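Local coordinates for MATE family efflux transporter (Vibrio cholerae, PDB 6IDP), which probably exports drugs and other toxic compounds across the bacterial inner membrane, through conformational changes that depend on protons, at residues 309-321 against 360-372. Numbering follows the deposited sequence.
Sequences LVRIACQFVLGFQ and LGALGICMLMVSV. With OLC ((2R)-2,3-dihydroxypropyl (9Z)-octadec-9-enoate), chain P; OLC ((2R)-2,3-dihydroxypropyl (9Z)-octadec-9-enoate), chain G; OLC ((2R)-2,3-dihydroxypropyl (9Z)-octadec-9-enoate), chain F.
Gly361 lets the two helices pinch together: its CA comes within 4.7 Å of the CA of Leu318, and Gln321 CB lies 3.5 Å from Gly361 CA, side chain against bare backbone. A lipid tail completes this spot, C18 of the chain F monoolein lying 3.6 Å from Gly361 CA. One turn before Gln321, Val317 is a knob in the hole formed by Gly361, Gly364, Ile365 and Leu368. With chi1 at 168°, its CG1 stands anti to the backbone N and meets the carbonyl O of Gly361 and the backbone of Gly364, while CG2 lies against Leu368 CD2. That same methyl of Leu368 rests on Ala313 CB, 3.7 Å away. Leu318 CD2 meets Ile365 CG1 with the two side chains nearly perpendicular. Cys314 SG, beside its own backbone N, touches both Ile365 CD1 (3.7 Å) and Met369 CE (3.6 Å); Met369, bent at chi2 and chi3, brings that methyl onto Val310 CG1 as well. The chain G monoolein runs along the flank past Arg311, Cys314, Ile365 and Ala362. The short segments run antiparallel at 153°, their axes approaching to 8.3 Å: a transmembrane helix pair packed closely over glycine, with Val317 as a knob-into-hole, within the second MatE family region.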
loop_
_atom_site.group_PDB
_atom_site.type_symbol
_atom_site.label_atom_id
_atom_site.label_comp_id
_atom_site.label_asym_id
_atom_site.label_seq_id
_atom_site.Cartn_x
_atom_site.Cartn_y
_atom_site.Cartn_z
ATOM N N LEU A 309 -12.808 -18.744 2.575
ATOM C CA LEU A 309 -12.447 -17.598 1.739
ATOM C C LEU A 309 -10.939 -17.338 1.725
ATOM O O LEU A 309 -10.372 -16.981 0.689
ATOM C CB LEU A 309 -13.185 -16.341 2.209
ATOM C CG LEU A 309 -12.946 -15.054 1.416
ATOM C CD1 LEU A 309 -13.337 -15.229 -0.046
ATOM C CD2 LEU A 309 -13.705 -13.895 2.043
ATOM N N VAL A 310 -10.293 -17.515 2.874
ATOM C CA VAL A 310 -8.854 -17.309 2.970
ATOM C C VAL A 310 -8.102 -18.353 2.146
ATOM O O VAL A 310 -7.145 -18.029 1.438
ATOM C CB VAL A 310 -8.374 -17.345 4.438
ATOM C CG1 VAL A 310 -6.851 -17.428 4.513
ATOM C CG2 VAL A 310 -8.875 -16.118 5.186
ATOM N N ARG A 311 -8.547 -19.602 2.225
ATOM C CA ARG A 311 -7.925 -20.670 1.453
ATOM C C ARG A 311 -8.140 -20.460 -0.043
ATOM O O ARG A 311 -7.241 -20.718 -0.843
ATOM C CB ARG A 311 -8.463 -22.034 1.893
ATOM C CG ARG A 311 -7.867 -22.520 3.206
ATOM C CD ARG A 311 -8.545 -23.781 3.712
ATOM N NE ARG A 311 -7.845 -24.342 4.864
ATOM C CZ ARG A 311 -6.980 -25.350 4.796
ATOM N NH1 ARG A 311 -6.713 -25.919 3.629
ATOM N NH2 ARG A 311 -6.387 -25.792 5.896
ATOM N N ILE A 312 -9.327 -19.990 -0.415
ATOM C CA ILE A 312 -9.606 -19.623 -1.801
ATOM C C ILE A 312 -8.636 -18.539 -2.262
ATOM O O ILE A 312 -8.042 -18.641 -3.334
ATOM C CB ILE A 312 -11.057 -19.127 -1.982
ATOM C CG1 ILE A 312 -12.044 -20.276 -1.795
ATOM C CG2 ILE A 312 -11.248 -18.506 -3.359
ATOM C CD1 ILE A 312 -13.497 -19.848 -1.877
ATOM N N ALA A 313 -8.473 -17.512 -1.435
ATOM C CA ALA A 313 -7.553 -16.420 -1.728
ATOM C C ALA A 313 -6.117 -16.914 -1.881
ATOM O O ALA A 313 -5.397 -16.479 -2.780
ATOM C CB ALA A 313 -7.630 -15.361 -0.637
ATOM N N CYS A 314 -5.702 -17.817 -0.997
ATOM C CA CYS A 314 -4.348 -18.359 -1.046
ATOM C C CYS A 314 -4.135 -19.204 -2.297
ATOM O O CYS A 314 -3.059 -19.172 -2.894
ATOM C CB CYS A 314 -4.048 -19.188 0.205
ATOM S SG CYS A 314 -3.783 -18.210 1.700
ATOM N N GLN A 315 -5.159 -19.958 -2.687
ATOM C CA GLN A 315 -5.085 -20.773 -3.894
ATOM C C GLN A 315 -4.875 -19.908 -5.128
ATOM O O GLN A 315 -4.038 -20.222 -5.976
ATOM C CB GLN A 315 -6.347 -21.617 -4.062
ATOM C CG GLN A 315 -6.457 -22.768 -3.083
ATOM C CD GLN A 315 -7.809 -23.447 -3.144
ATOM O OE1 GLN A 315 -8.451 -23.485 -4.194
ATOM N NE2 GLN A 315 -8.253 -23.980 -2.013
ATOM N N PHE A 316 -5.635 -18.823 -5.227
ATOM C CA PHE A 316 -5.492 -17.919 -6.359
ATOM C C PHE A 316 -4.085 -17.334 -6.415
ATOM O O PHE A 316 -3.438 -17.369 -7.458
ATOM C CB PHE A 316 -6.523 -16.788 -6.302
ATOM C CG PHE A 316 -6.274 -15.700 -7.311
ATOM C CD1 PHE A 316 -6.668 -15.854 -8.631
ATOM C CD2 PHE A 316 -5.631 -14.531 -6.943
ATOM C CE1 PHE A 316 -6.430 -14.856 -9.562
ATOM C CE2 PHE A 316 -5.389 -13.527 -7.873
ATOM C CZ PHE A 316 -5.790 -13.692 -9.182
ATOM N N VAL A 317 -3.619 -16.802 -5.288
ATOM C CA VAL A 317 -2.311 -16.159 -5.220
ATOM C C VAL A 317 -1.184 -17.093 -5.657
ATOM O O VAL A 317 -0.348 -16.723 -6.480
ATOM C CB VAL A 317 -2.019 -15.642 -3.799
ATOM C CG1 VAL A 317 -0.557 -15.242 -3.665
ATOM C CG2 VAL A 317 -2.929 -14.468 -3.472
ATOM N N LEU A 318 -1.173 -18.308 -5.115
ATOM C CA LEU A 318 -0.165 -19.296 -5.479
ATOM C C LEU A 318 -0.227 -19.650 -6.963
ATOM O O LEU A 318 0.799 -19.686 -7.641
ATOM C CB LEU A 318 -0.330 -20.560 -4.633
ATOM C CG LEU A 318 0.024 -20.364 -3.161
ATOM C CD1 LEU A 318 -0.166 -21.652 -2.382
ATOM C CD2 LEU A 318 1.453 -19.860 -3.046
ATOM N N GLY A 319 -1.431 -19.905 -7.462
ATOM C CA GLY A 319 -1.611 -20.260 -8.857
ATOM C C GLY A 319 -1.282 -19.125 -9.813
ATOM O O GLY A 319 -0.574 -19.315 -10.799
ATOM N N PHE A 320 -1.796 -17.940 -9.507
ATOM C CA PHE A 320 -1.642 -16.771 -10.365
ATOM C C PHE A 320 -0.181 -16.321 -10.470
ATOM O O PHE A 320 0.305 -16.025 -11.564
ATOM C CB PHE A 320 -2.522 -15.633 -9.837
ATOM C CG PHE A 320 -2.553 -14.415 -10.713
ATOM C CD1 PHE A 320 -3.170 -14.446 -11.954
ATOM C CD2 PHE A 320 -1.998 -13.224 -10.274
ATOM C CE1 PHE A 320 -3.209 -13.314 -12.753
ATOM C CE2 PHE A 320 -2.035 -12.089 -11.064
ATOM C CZ PHE A 320 -2.639 -12.133 -12.306
ATOM N N GLN A 321 0.521 -16.282 -9.340
ATOM C CA GLN A 321 1.926 -15.885 -9.351
ATOM C C GLN A 321 2.827 -16.964 -9.961
ATOM O O GLN A 321 3.919 -16.661 -10.432
ATOM C CB GLN A 321 2.405 -15.541 -7.935
ATOM C CG GLN A 321 1.615 -14.427 -7.242
ATOM C CD GLN A 321 1.592 -13.129 -8.026
ATOM O OE1 GLN A 321 2.586 -12.743 -8.646
ATOM N NE2 GLN A 321 0.451 -12.447 -8.003
ATOM N N LEU A 360 7.301 -15.007 -5.634
ATOM C CA LEU A 360 6.322 -13.951 -5.381
ATOM C C LEU A 360 4.967 -14.511 -4.933
ATOM O O LEU A 360 4.155 -13.794 -4.349
ATOM C CB LEU A 360 6.151 -13.067 -6.622
ATOM C CG LEU A 360 7.397 -12.272 -7.040
ATOM C CD1 LEU A 360 7.091 -11.301 -8.177
ATOM C CD2 LEU A 360 8.019 -11.537 -5.852
ATOM N N GLY A 361 4.729 -15.790 -5.201
ATOM C CA GLY A 361 3.541 -16.454 -4.699
ATOM C C GLY A 361 3.605 -16.553 -3.189
ATOM O O GLY A 361 2.635 -16.249 -2.490
ATOM N N ALA A 362 4.764 -16.970 -2.688
ATOM C CA ALA A 362 4.991 -17.087 -1.254
ATOM C C ALA A 362 4.990 -15.715 -0.577
ATOM O O ALA A 362 4.508 -15.573 0.545
ATOM C CB ALA A 362 6.300 -17.810 -0.990
ATOM N N LEU A 363 5.536 -14.708 -1.255
ATOM C CA LEU A 363 5.535 -13.353 -0.718
ATOM C C LEU A 363 4.110 -12.819 -0.671
ATOM O O LEU A 363 3.716 -12.152 0.288
ATOM C CB LEU A 363 6.427 -12.430 -1.552
ATOM C CG LEU A 363 6.528 -10.968 -1.109
ATOM C CD1 LEU A 363 6.975 -10.863 0.342
ATOM C CD2 LEU A 363 7.480 -10.192 -2.016
ATOM N N GLY A 364 3.345 -13.118 -1.716
ATOM C CA GLY A 364 1.941 -12.757 -1.768
ATOM C C GLY A 364 1.151 -13.355 -0.617
ATOM O O GLY A 364 0.250 -12.710 -0.081
ATOM N N ILE A 365 1.486 -14.588 -0.239
ATOM C CA ILE A 365 0.850 -15.240 0.904
ATOM C C ILE A 365 1.136 -14.457 2.182
ATOM O O ILE A 365 0.243 -14.234 3.004
ATOM C CB ILE A 365 1.334 -16.694 1.079
ATOM C CG1 ILE A 365 0.835 -17.572 -0.073
ATOM C CG2 ILE A 365 0.866 -17.259 2.419
ATOM C CD1 ILE A 365 -0.683 -17.673 -0.158
ATOM N N CYS A 366 2.388 -14.036 2.329
ATOM C CA CYS A 366 2.815 -13.248 3.478
ATOM C C CYS A 366 2.044 -11.931 3.555
ATOM O O CYS A 366 1.592 -11.528 4.630
ATOM C CB CYS A 366 4.320 -12.982 3.409
ATOM S SG CYS A 366 5.001 -12.207 4.888
ATOM N N MET A 367 1.896 -11.272 2.410
ATOM C CA MET A 367 1.102 -10.051 2.320
ATOM C C MET A 367 -0.347 -10.319 2.705
ATOM O O MET A 367 -0.976 -9.525 3.402
ATOM C CB MET A 367 1.161 -9.473 0.906
ATOM C CG MET A 367 2.546 -9.017 0.473
ATOM S SD MET A 367 2.654 -8.710 -1.307
ATOM C CE MET A 367 1.412 -7.440 -1.513
ATOM N N LEU A 368 -0.865 -11.449 2.240
ATOM C CA LEU A 368 -2.249 -11.833 2.476
ATOM C C LEU A 368 -2.499 -12.094 3.956
ATOM O O LEU A 368 -3.493 -11.640 4.520
ATOM C CB LEU A 368 -2.597 -13.076 1.656
ATOM C CG LEU A 368 -3.928 -13.101 0.905
ATOM C CD1 LEU A 368 -4.002 -11.958 -0.093
ATOM C CD2 LEU A 368 -4.099 -14.438 0.203
ATOM N N MET A 369 -1.580 -12.823 4.578
ATOM C CA MET A 369 -1.715 -13.192 5.979
ATOM C C MET A 369 -1.664 -11.970 6.898
ATOM O O MET A 369 -2.350 -11.937 7.921
ATOM C CB MET A 369 -0.633 -14.201 6.369
ATOM C CG MET A 369 -0.766 -15.553 5.674
ATOM S SD MET A 369 -2.330 -16.387 6.027
ATOM C CE MET A 369 -3.276 -16.056 4.542
ATOM N N VAL A 370 -0.862 -10.970 6.531
ATOM C CA VAL A 370 -0.801 -9.725 7.292
ATOM C C VAL A 370 -2.161 -9.032 7.295
ATOM O O VAL A 370 -2.672 -8.655 8.349
ATOM C CB VAL A 370 0.263 -8.749 6.735
ATOM C CG1 VAL A 370 0.070 -7.351 7.319
ATOM C CG2 VAL A 370 1.664 -9.258 7.033
ATOM N N SER A 371 -2.744 -8.881 6.110
ATOM C CA SER A 371 -4.030 -8.209 5.972
ATOM C C SER A 371 -5.156 -8.997 6.639
ATOM O O SER A 371 -6.094 -8.410 7.176
ATOM C CB SER A 371 -4.356 -7.975 4.494
ATOM O OG SER A 371 -4.599 -9.202 3.829
ATOM N N VAL A 372 -5.059 -10.323 6.605
ATOM C CA VAL A 372 -6.060 -11.182 7.229
ATOM C C VAL A 372 -5.975 -11.095 8.754
ATOM O O VAL A 372 -6.998 -11.003 9.435
ATOM C CB VAL A 372 -5.906 -12.653 6.777
ATOM C CG1 VAL A 372 -6.673 -13.591 7.702
ATOM C CG2 VAL A 372 -6.376 -12.817 5.337
HETATM C C18 OLC P . -8.903 -9.707 -10.102
HETATM C C10 OLC P . -11.021 -16.606 -8.526
HETATM C C9 OLC P . -11.846 -17.344 -9.302
HETATM C C17 OLC P . -8.189 -11.037 -9.990
HETATM C C11 OLC P . -11.581 -15.628 -7.514
HETATM C C8 OLC P . -13.351 -17.217 -9.179
HETATM C C16 OLC P . -9.102 -12.053 -9.335
HETATM C C12 OLC P . -10.490 -15.164 -6.569
HETATM C C7 OLC P . -14.016 -17.730 -10.439
HETATM C C15 OLC P . -9.103 -11.848 -7.837
HETATM C C13 OLC P . -9.550 -14.211 -7.276
HETATM C C6 OLC P . -14.616 -19.099 -10.198
HETATM C C14 OLC P . -10.091 -12.801 -7.203
HETATM C C5 OLC P . -15.879 -18.968 -9.376
HETATM C C18 OLC G . 4.319 -20.958 -0.219
HETATM C C10 OLC G . -4.203 -23.016 1.316
HETATM C C9 OLC G . -5.066 -23.955 0.877
HETATM C C17 OLC G . 4.181 -20.976 1.287
HETATM C C11 OLC G . -2.779 -23.409 1.650
HETATM C C16 OLC G . 2.764 -20.611 1.676
HETATM C C12 OLC G . -1.899 -22.182 1.761
HETATM C C15 OLC G . 1.877 -21.838 1.660
HETATM C C13 OLC G . -0.464 -22.620 1.972
HETATM C C14 OLC G . 0.449 -21.413 1.939
HETATM C C18 OLC F . 3.848 -19.275 -6.875
HETATM C C10 OLC F . 0.229 -23.916 -7.270
HETATM C C9 OLC F . -1.079 -23.928 -6.928
HETATM C C17 OLC F . 4.812 -20.429 -7.041
HETATM C C11 OLC F . 1.311 -24.249 -6.261
HETATM C C8 OLC F . -1.518 -24.276 -5.522
HETATM C C16 OLC F . 4.905 -21.198 -5.743
HETATM C C12 OLC F . 2.657 -24.307 -6.957
HETATM C C15 OLC F . 5.756 -22.431 -5.949
HETATM C C13 OLC F . 3.747 -23.876 -5.997
HETATM C C14 OLC F . 4.975 -23.437 -6.769
#